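Local coordinates for protein acylphosphatase (Coxiella burnetii, PDB 3TRG) that catalyses the hydrolysis of acyl phosphates, yielding a carboxylate and inorganic phosphate, at residues K33-L38 with S93-R98; T41-N46 with D51-A56; W69-P74 with V79-W84. All coordinates share one frame; numbering follows the deposited sequence.

Overall arrangement
The three contacts show how one small acylphosphatase domain folds two helices against one face of a mixed five-stranded sheet (78-87, 11-19, 52-57, 41-46, 95-97). Contact 1 packs helix 27-37 on edge strand 95-97; contacts 2 and 3 follow one another within the chain it spans. Contact 2 is the hairpin 41-46/52-57, its centre about 9 Å from that of contact 1. Contact 3 ties the loop that follows helix 60-69 to the opposite edge strand, about 16 Å between centres from contact 1 and 12 Å from contact 2. Contact 2 also carries Asn46, predicted to act in catalysis with Arg28 of helix 27-37, so that helix and hairpin probably frame the active site.

Contact 1 of 3, residues K33-L38 with S93-R98; sequences KKAEEL and SDFRVR
Phe95 meets Ala35 where helix 27-37 rests on edge strand 95-97 of the acylphosphatase alpha/beta fold. At the root of the phenylalanine, CB lies 4.3 Å from CG of Glu36, the aliphatic part of a side chain that extends along the outer margin of the contact. Rotation about the CA-CB bond puts CG anti to the backbone N (chi1 -157°), which turns the ring in under the helix. There the methyl of Ala35 sits over one ring face: CG is 3.7 Å from Ala35 CB, CD2 comes closest at 3.4 Å, and CE2 follows, while CD1 and CZ lie farther off. Ala35 CB lies 3.6 Å from the centroid of the Phe95 ring, 21° off its normal, a CH-pi contact over the face. Val31 and Arg32 of the same helix also touch Phe95, and Val44 meets it from the neighbouring strand. At the outer margin, a water donates to Glu36 OE2 at 2.7 Å and accepts from Phe95 N at 2.9 Å. No direct hydrogen bond joins the two segments. Helix and edge strand are therefore held by apolar packing inside and by a single bridging water outside, which supplies the backbone N-H of Phe95 with an acceptor.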
ATOM      1  N   LYS A  33       1.103   6.685  -6.032  1.00  8.56           N
ATOM      2  CA  LYS A  33       1.605   6.608  -7.403  1.00  9.36           C
ATOM      3  C   LYS A  33       1.989   5.179  -7.775  1.00  9.60           C
ATOM      4  O   LYS A  33       1.647   4.696  -8.857  1.00 10.21           O
ATOM      5  CB  LYS A  33       2.799   7.544  -7.600  1.00  7.63           C
ATOM      6  CG  LYS A  33       3.323   7.598  -9.036  1.00 10.88           C
ATOM      7  CD  LYS A  33       4.363   8.702  -9.185  1.00 12.57           C
ATOM      8  CE  LYS A  33       4.865   8.825 -10.622  1.00 14.01           C
ATOM      9  NZ  LYS A  33       5.765   7.705 -11.009  1.00 16.30           N
ATOM     10  N   LYS A  34       2.700   4.506  -6.877  1.00  9.03           N
ATOM     11  CA  LYS A  34       3.095   3.124  -7.118  1.00 10.30           C
ATOM     12  C   LYS A  34       1.861   2.235  -7.255  1.00 10.40           C
ATOM     13  O   LYS A  34       1.776   1.413  -8.164  1.00  8.51           O
ATOM     14  CB  LYS A  34       4.009   2.621  -6.000  1.00  9.98           C
ATOM     15  CG  LYS A  34       4.425   1.158  -6.137  1.00 12.15           C
ATOM     16  CD  LYS A  34       5.120   0.880  -7.457  1.00 17.59           C
ATOM     17  CE  LYS A  34       6.487   1.532  -7.518  1.00 20.83           C
ATOM     18  NZ  LYS A  34       7.262   1.031  -8.696  1.00 24.02           N
ATOM     19  N   ALA A  35       0.902   2.415  -6.352  1.00  9.47           N
ATOM     20  CA  ALA A  35      -0.333   1.640  -6.388  1.00  8.73           C
ATOM     21  C   ALA A  35      -1.080   1.841  -7.704  1.00  9.48           C
ATOM     22  O   ALA A  35      -1.540   0.876  -8.318  1.00 10.10           O
ATOM     23  CB  ALA A  35      -1.219   1.993  -5.207  1.00 11.02           C
ATOM     24  N   GLU A  36      -1.208   3.090  -8.138  1.00  9.08           N
ATOM     25  CA  GLU A  36      -1.888   3.374  -9.398  1.00 10.85           C
ATOM     26  C   GLU A  36      -1.184   2.700 -10.574  1.00 10.72           C
ATOM     27  O   GLU A  36      -1.833   2.141 -11.456  1.00 12.37           O
ATOM     28  CB  GLU A  36      -2.023   4.885  -9.611  1.00 10.96           C
ATOM     29  CG  GLU A  36      -2.969   5.511  -8.604  1.00 11.51           C
ATOM     30  CD  GLU A  36      -3.184   6.990  -8.826  1.00 15.24           C
ATOM     31  OE1 GLU A  36      -2.329   7.641  -9.468  1.00 15.37           O
ATOM     32  OE2 GLU A  36      -4.219   7.501  -8.351  1.00 15.75           O
ATOM     33  N   GLU A  37       0.144   2.737 -10.573  1.00 10.78           N
ATOM     34  CA  GLU A  37       0.917   2.083 -11.626  1.00 11.69           C
ATOM     35  C   GLU A  37       0.681   0.577 -11.638  1.00 13.92           C
ATOM     36  O   GLU A  37       0.758  -0.064 -12.687  1.00 18.80           O
ATOM     37  CB  GLU A  37       2.403   2.422 -11.485  1.00 14.26           C
ATOM     38  CG  GLU A  37       2.681   3.876 -11.840  1.00 18.64           C
ATOM     39  CD  GLU A  37       4.026   4.381 -11.365  1.00 23.81           C
ATOM     40  OE1 GLU A  37       4.729   3.655 -10.630  1.00 22.76           O
ATOM     41  OE2 GLU A  37       4.374   5.525 -11.726  1.00 25.31           O
ATOM     42  N   LEU A  38       0.368   0.026 -10.471  1.00 10.17           N
ATOM     43  CA  LEU A  38       0.079  -1.400 -10.356  1.00 10.44           C
ATOM     44  C   LEU A  38      -1.418  -1.717 -10.431  1.00 11.03           C
ATOM     45  O   LEU A  38      -1.828  -2.853 -10.198  1.00 10.39           O
ATOM     46  CB  LEU A  38       0.673  -1.948  -9.054  1.00  9.17           C
ATOM     47  CG  LEU A  38       2.198  -1.876  -8.968  1.00 10.96           C
ATOM     48  CD1 LEU A  38       2.648  -2.178  -7.550  1.00 11.56           C
ATOM     49  CD2 LEU A  38       2.831  -2.854  -9.955  1.00 14.41           C
ATOM     50  N   SER A  93     -12.750   2.530  -5.565  1.00 17.64           N
ATOM     51  CA  SER A  93     -12.705   2.821  -6.993  1.00 21.33           C
ATOM     52  C   SER A  93     -11.361   3.413  -7.408  1.00 19.99           C
ATOM     53  O   SER A  93     -11.009   3.411  -8.585  1.00 17.56           O
ATOM     54  CB  SER A  93     -13.841   3.767  -7.390  1.00 21.76           C
ATOM     55  OG  SER A  93     -13.818   4.956  -6.616  1.00 28.67           O
ATOM     56  N   ASP A  94     -10.610   3.912  -6.432  1.00  8.81           N
ATOM     57  CA  ASP A  94      -9.330   4.539  -6.712  1.00  9.26           C
ATOM     58  C   ASP A  94      -8.395   4.374  -5.534  1.00  8.26           C
ATOM     59  O   ASP A  94      -8.733   3.714  -4.550  1.00  8.23           O
ATOM     60  CB  ASP A  94      -9.509   6.026  -7.017  1.00 12.61           C
ATOM     61  CG  ASP A  94     -10.251   6.767  -5.919  1.00 19.42           C
ATOM     62  OD1 ASP A  94     -10.353   6.238  -4.791  1.00 17.89           O
ATOM     63  OD2 ASP A  94     -10.733   7.891  -6.186  1.00 25.40           O
ATOM     64  N   PHE A  95      -7.216   4.975  -5.638  1.00 10.83           N
ATOM     65  CA  PHE A  95      -6.266   4.961  -4.534  1.00  9.20           C
ATOM     66  C   PHE A  95      -6.025   6.392  -4.078  1.00  9.90           C
ATOM     67  O   PHE A  95      -5.619   7.241  -4.870  1.00 11.32           O
ATOM     68  CB  PHE A  95      -4.950   4.285  -4.934  1.00  9.64           C
ATOM     69  CG  PHE A  95      -4.179   3.751  -3.758  1.00  7.92           C
ATOM     70  CD1 PHE A  95      -3.523   4.617  -2.900  1.00  7.26           C
ATOM     71  CD2 PHE A  95      -4.153   2.396  -3.487  1.00 10.33           C
ATOM     72  CE1 PHE A  95      -2.830   4.135  -1.796  1.00  7.93           C
ATOM     73  CE2 PHE A  95      -3.468   1.904  -2.391  1.00  9.91           C
ATOM     74  CZ  PHE A  95      -2.807   2.773  -1.544  1.00  8.87           C
ATOM     75  N   ARG A  96      -6.297   6.660  -2.806  1.00  8.51           N
ATOM     76  CA  ARG A  96      -6.246   8.027  -2.305  1.00 10.13           C
ATOM     77  C   ARG A  96      -5.293   8.189  -1.140  1.00 10.32           C
ATOM     78  O   ARG A  96      -5.108   7.268  -0.345  1.00 11.43           O
ATOM     79  CB  ARG A  96      -7.633   8.467  -1.847  1.00 12.98           C
ATOM     80  CG  ARG A  96      -8.670   8.536  -2.947  1.00 15.82           C
ATOM     81  CD  ARG A  96      -9.935   9.180  -2.417  1.00 23.90           C
ATOM     82  NE  ARG A  96     -11.016   9.169  -3.396  1.00 31.42           N
ATOM     83  CZ  ARG A  96     -12.205   9.726  -3.190  1.00 39.97           C
ATOM     84  NH1 ARG A  96     -12.458  10.346  -2.042  1.00 41.08           N
ATOM     85  NH2 ARG A  96     -13.139   9.669  -4.132  1.00 43.06           N
ATOM     86  N   VAL A  97      -4.700   9.370  -1.019  1.00 10.03           N
ATOM     87  CA  VAL A  97      -4.037   9.717   0.230  1.00 10.85           C
ATOM     88  C   VAL A  97      -5.079  10.141   1.262  1.00 11.70           C
ATOM     89  O   VAL A  97      -6.116  10.719   0.919  1.00 13.96           O
ATOM     90  CB  VAL A  97      -2.974  10.819   0.056  1.00 12.22           C
ATOM     91  CG1 VAL A  97      -1.934  10.382  -0.962  1.00  9.21           C
ATOM     92  CG2 VAL A  97      -3.617  12.136  -0.352  1.00 16.19           C
ATOM     93  N   ARG A  98      -4.812   9.815   2.521  1.00  8.58           N
ATOM     94  CA  ARG A  98      -5.662  10.235   3.626  1.00  9.08           C
ATOM     95  C   ARG A  98      -4.838  10.959   4.674  1.00 13.36           C
ATOM     96  O   ARG A  98      -5.359  11.316   5.728  1.00 18.57           O
ATOM     97  CB  ARG A  98      -6.367   9.042   4.266  1.00  8.93           C
ATOM     98  CG  ARG A  98      -7.450   8.447   3.408  1.00  9.46           C
ATOM     99  CD  ARG A  98      -8.144   7.303   4.128  1.00  8.84           C
ATOM    100  NE  ARG A  98      -9.216   6.763   3.301  1.00 10.88           N
ATOM    101  CZ  ARG A  98     -10.001   5.756   3.660  1.00  7.76           C
ATOM    102  NH1 ARG A  98      -9.844   5.172   4.841  1.00 10.64           N
ATOM    103  NH2 ARG A  98     -10.953   5.337   2.835  1.00 15.04           N
ATOM    104  OXT ARG A  98      -3.644  11.195   4.491  1.00 13.95           O
TER
HETATM  105  O   HOH W   1      -6.519   6.089  -8.210  1.00 14.96           O

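Contact 2 of 3, residues T41-N46 with D51-A56; sequences TGWVKN and DVELVA
Trp43 and Val55 face each other in the antiparallel hairpin 41-46/52-57, within the acylphosphatase sheet, 52-57 its central strand, and are a hydrogen-bonded pair. Trp43 N gives to Val55 O, and Val55 N returns a bond to Trp43 O, both 3.0 Å long. Lys45 and Glu53 repeat the pattern: Lys45 N reaches Glu53 O at 2.8 Å and Glu53 N returns the bond to Lys45 O. Around this ladder the side chains divide between two faces. On one, CG of Trp43 stands between its backbone N and carbonyl carbon (chi1 56°), laying the indole across the partner strand with Val55 CB over the five-membered ring. At the ring's edge, in its plane, Glu53 CD lies 3.5 Å from Trp43 CH2, the carboxylate turned 76° to the indole. His15 NE2 is hydrogen-bonded to Glu53 OE2 and probably helps to hold the carboxylate there, while a water donates to OE1 and accepts a weak hydrogen bond from Lys45 NZ. On the other face, Val44 CG2 meets Val52 CG1 at 3.8 Å, beneath helix 27-37, where Val31 touches Val44 and Phe27 touches Val52. Asn46, predicted to be catalytic along with Arg28, comes at the end of this row; ND2 hydrogen-bonds to the backbone O of Val22 and rests 3.5 Å from Val52 CG2.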
ATOM      1  N   THR A  41      -6.227  -0.274  -5.763  1.00  7.51           N
ATOM      2  CA  THR A  41      -7.070   0.735  -5.135  1.00  8.83           C
ATOM      3  C   THR A  41      -6.912   0.659  -3.617  1.00 10.38           C
ATOM      4  O   THR A  41      -6.296  -0.269  -3.097  1.00  9.05           O
ATOM      5  CB  THR A  41      -8.544   0.537  -5.506  1.00 10.63           C
ATOM      6  OG1 THR A  41      -8.970  -0.763  -5.076  1.00 10.39           O
ATOM      7  CG2 THR A  41      -8.731   0.656  -7.014  1.00 12.20           C
ATOM      8  N   GLY A  42      -7.455   1.642  -2.909  1.00  7.38           N
ATOM      9  CA  GLY A  42      -7.297   1.686  -1.469  1.00  7.51           C
ATOM     10  C   GLY A  42      -6.885   3.061  -0.983  1.00  7.62           C
ATOM     11  O   GLY A  42      -7.309   4.076  -1.537  1.00  7.97           O
ATOM     12  N   TRP A  43      -6.065   3.098   0.062  1.00  8.79           N
ATOM     13  CA  TRP A  43      -5.683   4.372   0.666  1.00  7.35           C
ATOM     14  C   TRP A  43      -4.377   4.273   1.446  1.00  8.64           C
ATOM     15  O   TRP A  43      -3.933   3.180   1.812  1.00  7.61           O
ATOM     16  CB  TRP A  43      -6.802   4.892   1.582  1.00  7.13           C
ATOM     17  CG  TRP A  43      -7.216   3.926   2.666  1.00  7.37           C
ATOM     18  CD1 TRP A  43      -8.267   3.052   2.627  1.00  8.58           C
ATOM     19  CD2 TRP A  43      -6.587   3.742   3.944  1.00  6.32           C
ATOM     20  NE1 TRP A  43      -8.329   2.338   3.805  1.00  8.46           N
ATOM     21  CE2 TRP A  43      -7.312   2.742   4.627  1.00  8.90           C
ATOM     22  CE3 TRP A  43      -5.486   4.327   4.576  1.00  6.91           C
ATOM     23  CZ2 TRP A  43      -6.967   2.313   5.911  1.00  9.10           C
ATOM     24  CZ3 TRP A  43      -5.147   3.902   5.852  1.00  8.68           C
ATOM     25  CH2 TRP A  43      -5.885   2.904   6.505  1.00 10.21           C
ATOM     26  N   VAL A  44      -3.765   5.425   1.699  1.00  7.33           N
ATOM     27  CA  VAL A  44      -2.525   5.469   2.463  1.00  8.06           C
ATOM     28  C   VAL A  44      -2.477   6.719   3.326  1.00 10.73           C
ATOM     29  O   VAL A  44      -2.920   7.790   2.914  1.00  9.03           O
ATOM     30  CB  VAL A  44      -1.286   5.435   1.536  1.00  6.39           C
ATOM     31  CG1 VAL A  44      -1.282   6.633   0.579  1.00  8.41           C
ATOM     32  CG2 VAL A  44      -0.002   5.398   2.357  1.00  9.43           C
ATOM     33  N   LYS A  45      -1.945   6.581   4.531  1.00  9.98           N
ATOM     34  CA  LYS A  45      -1.731   7.744   5.373  1.00 11.27           C
ATOM     35  C   LYS A  45      -0.424   7.620   6.136  1.00  8.60           C
ATOM     36  O   LYS A  45       0.162   6.537   6.223  1.00  7.44           O
ATOM     37  CB  LYS A  45      -2.904   7.944   6.332  1.00 15.57           C
ATOM     38  CG  LYS A  45      -3.009   6.874   7.393  1.00 11.91           C
ATOM     39  CD  LYS A  45      -4.336   6.945   8.157  1.00 18.40           C
ATOM     40  CE  LYS A  45      -4.305   7.982   9.260  1.00 22.63           C
ATOM     41  NZ  LYS A  45      -5.336   7.696  10.299  1.00 24.31           N
ATOM     42  N   ASN A  46       0.036   8.748   6.661  1.00  8.27           N
ATOM     43  CA  ASN A  46       1.163   8.778   7.574  1.00  9.27           C
ATOM     44  C   ASN A  46       0.583   8.929   8.957  1.00 11.09           C
ATOM     45  O   ASN A  46      -0.037   9.945   9.250  1.00 19.34           O
ATOM     46  CB  ASN A  46       2.048   9.995   7.296  1.00 15.85           C
ATOM     47  CG  ASN A  46       3.159   9.702   6.309  1.00 24.40           C
ATOM     48  OD1 ASN A  46       2.991   9.877   5.107  1.00 33.58           O
ATOM     49  ND2 ASN A  46       4.306   9.269   6.816  1.00 20.85           N
ATOM     50  N   ASP A  51       3.923   5.010  12.066  1.00 10.48           N
ATOM     51  CA  ASP A  51       4.148   4.264  10.831  1.00  9.10           C
ATOM     52  C   ASP A  51       3.340   4.817   9.674  1.00  9.66           C
ATOM     53  O   ASP A  51       2.395   5.578   9.871  1.00 11.39           O
ATOM     54  CB  ASP A  51       3.728   2.802  11.018  1.00 10.36           C
ATOM     55  CG  ASP A  51       4.574   2.066  12.035  1.00 15.11           C
ATOM     56  OD1 ASP A  51       5.719   2.482  12.285  1.00 15.55           O
ATOM     57  OD2 ASP A  51       4.084   1.052  12.573  1.00 17.60           O
ATOM     58  N   VAL A  52       3.701   4.412   8.461  1.00  7.21           N
ATOM     59  CA  VAL A  52       2.815   4.599   7.322  1.00  8.42           C
ATOM     60  C   VAL A  52       1.797   3.462   7.354  1.00  9.34           C
ATOM     61  O   VAL A  52       2.143   2.326   7.680  1.00  8.68           O
ATOM     62  CB  VAL A  52       3.597   4.606   5.993  1.00  7.85           C
ATOM     63  CG1 VAL A  52       2.670   4.403   4.804  1.00 10.07           C
ATOM     64  CG2 VAL A  52       4.373   5.907   5.853  1.00 11.44           C
ATOM     65  N   GLU A  53       0.537   3.770   7.066  1.00  5.87           N
ATOM     66  CA  GLU A  53      -0.503   2.751   7.064  1.00  8.14           C
ATOM     67  C   GLU A  53      -1.234   2.781   5.731  1.00  7.32           C
ATOM     68  O   GLU A  53      -1.535   3.849   5.208  1.00  7.34           O
ATOM     69  CB  GLU A  53      -1.497   2.969   8.210  1.00  7.59           C
ATOM     70  CG  GLU A  53      -2.580   1.900   8.271  1.00  7.32           C
ATOM     71  CD  GLU A  53      -3.713   2.246   9.220  1.00  8.89           C
ATOM     72  OE1 GLU A  53      -3.769   3.400   9.695  1.00  8.40           O
ATOM     73  OE2 GLU A  53      -4.551   1.355   9.480  1.00  9.46           O
ATOM     74  N   LEU A  54      -1.518   1.610   5.169  1.00  6.23           N
ATOM     75  CA  LEU A  54      -2.255   1.572   3.909  1.00  9.12           C
ATOM     76  C   LEU A  54      -3.134   0.339   3.779  1.00  8.72           C
ATOM     77  O   LEU A  54      -2.912  -0.674   4.441  1.00  7.35           O
ATOM     78  CB  LEU A  54      -1.304   1.648   2.703  1.00  6.61           C
ATOM     79  CG  LEU A  54      -0.306   0.493   2.572  1.00  7.66           C
ATOM     80  CD1 LEU A  54      -0.305  -0.028   1.145  1.00  8.44           C
ATOM     81  CD2 LEU A  54       1.084   0.948   2.976  1.00  8.95           C
ATOM     82  N   VAL A  55      -4.154   0.460   2.936  1.00  5.64           N
ATOM     83  CA  VAL A  55      -4.907  -0.678   2.439  1.00  5.67           C
ATOM     84  C   VAL A  55      -4.758  -0.680   0.922  1.00  6.25           C
ATOM     85  O   VAL A  55      -4.875   0.366   0.272  1.00  7.92           O
ATOM     86  CB  VAL A  55      -6.396  -0.578   2.814  1.00  5.82           C
ATOM     87  CG1 VAL A  55      -7.225  -1.576   2.005  1.00  7.57           C
ATOM     88  CG2 VAL A  55      -6.583  -0.813   4.318  1.00  6.87           C
ATOM     89  N   ALA A  56      -4.465  -1.846   0.359  1.00  7.02           N
ATOM     90  CA  ALA A  56      -4.309  -1.971  -1.084  1.00  8.12           C
ATOM     91  C   ALA A  56      -5.129  -3.153  -1.575  1.00  7.78           C
ATOM     92  O   ALA A  56      -5.061  -4.239  -0.997  1.00  7.62           O
ATOM     93  CB  ALA A  56      -2.849  -2.146  -1.448  1.00  7.49           C
TER
HETATM   94  O   HOH W   2      -5.247   4.551  11.644  0.88 12.28           O

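Contact 3 of 3, residues W69-P74 with V79-W84; sequences WLWEGP and VSNVNW
An indole lying flat over the backbone of an edge strand is the striking feature here: Trp71, an exposed residue, spreads across Asn81 and Val82. The strand carries a classic beta bulge, in which Ser80 and Asn81 both face Ser19 of the adjoining strand 11-19, and the tryptophan belongs to the loop that follows helix 60-69 in this acylphosphatase fold. Trp71 CG is anti to the carbonyl carbon (chi1 -75°), and although the side chain starts away from the strand, its ring ends up above it. CB and CG2 of Val82 both lie under the indole, CB nearest to Trp71 NE1 at 3.6 Å. Val82 CG2 stands 3.5 Å from the centroid of the five-membered ring of Trp71, only 4° off the normal, so the methyl sits almost squarely over that ring, a CH-pi contact. Farther out, the six-membered ring passes over the peptide between Asn81 and Val82, with Trp71 CH2 3.6 Å from Val82 N. The amide of Asn81 runs alongside, its plane 74° from that of the indole, and its OD1 is 3.5 Å from Trp71 CH2. Below the ring Val82 turns the same methyl to Leu70 CB, at 3.9 Å, and packs inward on Val16, so a single valine serves both the surface indole and the layer beneath.

Val79, near the start of strand 78-87, presses against the backbone of the loop, its CG2 3.3 Å from Leu70 O, while its side chain also reaches Val18 and Phe27. No direct hydrogen bond crosses between the segments; two waters bridge them. One accepts from Val79 N and lies within reach of the carbonyls of Trp71 and Glu72. The second lies in the plane of the indole at its edge and donates to two carbonyls, Trp71 O at 2.8 Å and Val79 O at 2.7 Å.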
ATOM      1  N   TRP A  69       8.182  -3.601  -2.824  1.00  9.15           N
ATOM      2  CA  TRP A  69       8.629  -2.236  -3.047  1.00  8.09           C
ATOM      3  C   TRP A  69       8.598  -1.397  -1.766  1.00  9.00           C
ATOM      4  O   TRP A  69       9.397  -0.471  -1.599  1.00 11.71           O
ATOM      5  CB  TRP A  69       7.784  -1.567  -4.137  1.00  9.65           C
ATOM      6  CG  TRP A  69       8.124  -0.122  -4.308  1.00 11.08           C
ATOM      7  CD1 TRP A  69       9.143   0.397  -5.055  1.00 11.33           C
ATOM      8  CD2 TRP A  69       7.465   0.993  -3.696  1.00 11.66           C
ATOM      9  NE1 TRP A  69       9.152   1.769  -4.952  1.00 11.34           N
ATOM     10  CE2 TRP A  69       8.129   2.157  -4.124  1.00 11.92           C
ATOM     11  CE3 TRP A  69       6.370   1.118  -2.833  1.00  9.75           C
ATOM     12  CZ2 TRP A  69       7.739   3.431  -3.717  1.00 13.40           C
ATOM     13  CZ3 TRP A  69       5.985   2.386  -2.427  1.00 12.04           C
ATOM     14  CH2 TRP A  69       6.669   3.524  -2.870  1.00 13.86           C
ATOM     15  N   LEU A  70       7.678  -1.716  -0.862  1.00  9.28           N
ATOM     16  CA  LEU A  70       7.549  -0.944   0.370  1.00  8.31           C
ATOM     17  C   LEU A  70       8.795  -1.022   1.246  1.00 11.22           C
ATOM     18  O   LEU A  70       9.000  -0.175   2.108  1.00 11.75           O
ATOM     19  CB  LEU A  70       6.306  -1.371   1.162  1.00 10.42           C
ATOM     20  CG  LEU A  70       4.968  -0.924   0.566  1.00 10.16           C
ATOM     21  CD1 LEU A  70       3.823  -1.603   1.293  1.00 10.00           C
ATOM     22  CD2 LEU A  70       4.812   0.597   0.611  1.00  9.95           C
ATOM     23  N   TRP A  71       9.629  -2.034   1.025  1.00 10.56           N
ATOM     24  CA  TRP A  71      10.885  -2.133   1.770  1.00 10.33           C
ATOM     25  C   TRP A  71      11.884  -1.094   1.285  1.00 10.48           C
ATOM     26  O   TRP A  71      12.830  -0.758   1.993  1.00 13.80           O
ATOM     27  CB  TRP A  71      11.494  -3.531   1.660  1.00 12.55           C
ATOM     28  CG  TRP A  71      10.792  -4.559   2.481  1.00 11.14           C
ATOM     29  CD1 TRP A  71       9.797  -5.394   2.071  1.00 11.97           C
ATOM     30  CD2 TRP A  71      11.038  -4.876   3.859  1.00 12.35           C
ATOM     31  NE1 TRP A  71       9.405  -6.208   3.104  1.00 13.65           N
ATOM     32  CE2 TRP A  71      10.153  -5.911   4.213  1.00 12.93           C
ATOM     33  CE3 TRP A  71      11.924  -4.385   4.824  1.00 13.55           C
ATOM     34  CZ2 TRP A  71      10.121  -6.463   5.495  1.00 13.29           C
ATOM     35  CZ3 TRP A  71      11.892  -4.937   6.097  1.00 11.41           C
ATOM     36  CH2 TRP A  71      10.997  -5.963   6.420  1.00 12.10           C
ATOM     37  N   GLU A  72      11.676  -0.598   0.069  1.00 10.26           N
ATOM     38  CA  GLU A  72      12.536   0.432  -0.501  1.00 12.37           C
ATOM     39  C   GLU A  72      11.934   1.818  -0.289  1.00 13.18           C
ATOM     40  O   GLU A  72      12.564   2.699   0.294  1.00 13.54           O
ATOM     41  CB  GLU A  72      12.768   0.185  -1.993  1.00 14.12           C
ATOM     42  CG  GLU A  72      13.626   1.252  -2.662  1.00 19.95           C
ATOM     43  CD  GLU A  72      13.845   0.990  -4.142  1.00 30.30           C
ATOM     44  OE1 GLU A  72      13.329  -0.025  -4.654  1.00 34.08           O
ATOM     45  OE2 GLU A  72      14.533   1.804  -4.794  1.00 35.01           O
ATOM     46  N   GLY A  73      10.707   2.003  -0.761  1.00 13.22           N
ATOM     47  CA  GLY A  73      10.036   3.281  -0.629  1.00 13.38           C
ATOM     48  C   GLY A  73      10.633   4.304  -1.572  1.00 11.95           C
ATOM     49  O   GLY A  73      11.474   3.965  -2.410  1.00 14.46           O
ATOM     50  N   PRO A  74      10.198   5.564  -1.444  1.00 10.14           N
ATOM     51  CA  PRO A  74      10.677   6.665  -2.284  1.00 12.49           C
ATOM     52  C   PRO A  74      12.094   7.068  -1.888  1.00 11.96           C
ATOM     53  O   PRO A  74      12.587   6.613  -0.856  1.00 12.61           O
ATOM     54  CB  PRO A  74       9.690   7.790  -1.963  1.00 15.14           C
ATOM     55  CG  PRO A  74       9.268   7.523  -0.570  1.00 11.94           C
ATOM     56  CD  PRO A  74       9.208   6.015  -0.452  1.00 10.05           C
ATOM     57  N   VAL A  79      13.210   2.426   5.298  1.00 10.06           N
ATOM     58  CA  VAL A  79      12.215   1.521   5.860  1.00 10.17           C
ATOM     59  C   VAL A  79      12.863   0.421   6.693  1.00 12.00           C
ATOM     60  O   VAL A  79      13.792  -0.246   6.238  1.00 13.75           O
ATOM     61  CB  VAL A  79      11.350   0.887   4.745  1.00  7.98           C
ATOM     62  CG1 VAL A  79      10.439  -0.195   5.305  1.00  8.76           C
ATOM     63  CG2 VAL A  79      10.541   1.966   4.027  1.00 10.36           C
ATOM     64  N   SER A  80      12.369   0.240   7.915  1.00 11.36           N
ATOM     65  CA  SER A  80      12.914  -0.760   8.828  1.00 11.54           C
ATOM     66  C   SER A  80      12.060  -2.025   8.895  1.00 10.85           C
ATOM     67  O   SER A  80      12.550  -3.098   9.256  1.00 11.78           O
ATOM     68  CB  SER A  80      13.073  -0.168  10.230  1.00 15.88           C
ATOM     69  OG  SER A  80      11.810   0.212  10.760  1.00 16.76           O
ATOM     70  N   ASN A  81      10.779  -1.903   8.567  1.00  9.65           N
ATOM     71  CA  ASN A  81       9.900  -3.063   8.562  1.00 11.19           C
ATOM     72  C   ASN A  81       8.652  -2.829   7.730  1.00 11.98           C
ATOM     73  O   ASN A  81       8.161  -1.704   7.633  1.00 11.60           O
ATOM     74  CB  ASN A  81       9.491  -3.450   9.985  1.00 12.63           C
ATOM     75  CG  ASN A  81       8.796  -4.796  10.041  1.00 16.78           C
ATOM     76  OD1 ASN A  81       9.272  -5.781   9.473  1.00 17.79           O
ATOM     77  ND2 ASN A  81       7.654  -4.845  10.719  1.00 20.24           N
ATOM     78  N   VAL A  82       8.158  -3.906   7.128  1.00 11.32           N
ATOM     79  CA  VAL A  82       6.884  -3.895   6.428  1.00  9.85           C
ATOM     80  C   VAL A  82       6.067  -5.051   6.982  1.00 13.14           C
ATOM     81  O   VAL A  82       6.485  -6.211   6.915  1.00 13.31           O
ATOM     82  CB  VAL A  82       7.060  -4.077   4.914  1.00  8.99           C
ATOM     83  CG1 VAL A  82       5.703  -4.113   4.221  1.00  8.62           C
ATOM     84  CG2 VAL A  82       7.934  -2.970   4.345  1.00  8.83           C
ATOM     85  N   ASN A  83       4.914  -4.728   7.550  1.00 10.08           N
ATOM     86  CA  ASN A  83       4.073  -5.727   8.187  1.00 11.01           C
ATOM     87  C   ASN A  83       2.729  -5.715   7.489  1.00 10.51           C
ATOM     88  O   ASN A  83       2.019  -4.719   7.540  1.00  9.98           O
ATOM     89  CB  ASN A  83       3.913  -5.386   9.668  1.00 12.58           C
ATOM     90  CG  ASN A  83       3.089  -6.402  10.417  1.00 20.25           C
ATOM     91  OD1 ASN A  83       2.956  -7.547   9.992  1.00 24.33           O
ATOM     92  ND2 ASN A  83       2.528  -5.986  11.546  1.00 25.84           N
ATOM     93  N   TRP A  84       2.387  -6.805   6.816  1.00 10.08           N
ATOM     94  CA  TRP A  84       1.128  -6.842   6.084  1.00  8.95           C
ATOM     95  C   TRP A  84       0.304  -8.082   6.388  1.00  9.54           C
ATOM     96  O   TRP A  84       0.830  -9.116   6.798  1.00 10.10           O
ATOM     97  CB  TRP A  84       1.356  -6.696   4.571  1.00  9.43           C
ATOM     98  CG  TRP A  84       2.057  -7.850   3.886  1.00 11.74           C
ATOM     99  CD1 TRP A  84       3.398  -7.989   3.672  1.00 11.90           C
ATOM    100  CD2 TRP A  84       1.436  -8.994   3.285  1.00 11.73           C
ATOM    101  NE1 TRP A  84       3.654  -9.162   2.995  1.00 12.62           N
ATOM    102  CE2 TRP A  84       2.465  -9.795   2.744  1.00 12.80           C
ATOM    103  CE3 TRP A  84       0.111  -9.424   3.163  1.00 11.21           C
ATOM    104  CZ2 TRP A  84       2.210 -11.000   2.088  1.00 12.44           C
ATOM    105  CZ3 TRP A  84      -0.143 -10.620   2.513  1.00 11.69           C
ATOM    106  CH2 TRP A  84       0.903 -11.396   1.984  1.00 11.16           C
TER
HETATM  107  O   HOH W   3      14.042   1.937   2.568  0.81 11.04           O
HETATM  108  O   HOH W   4      14.329  -1.777   4.082  1.00 29.17           O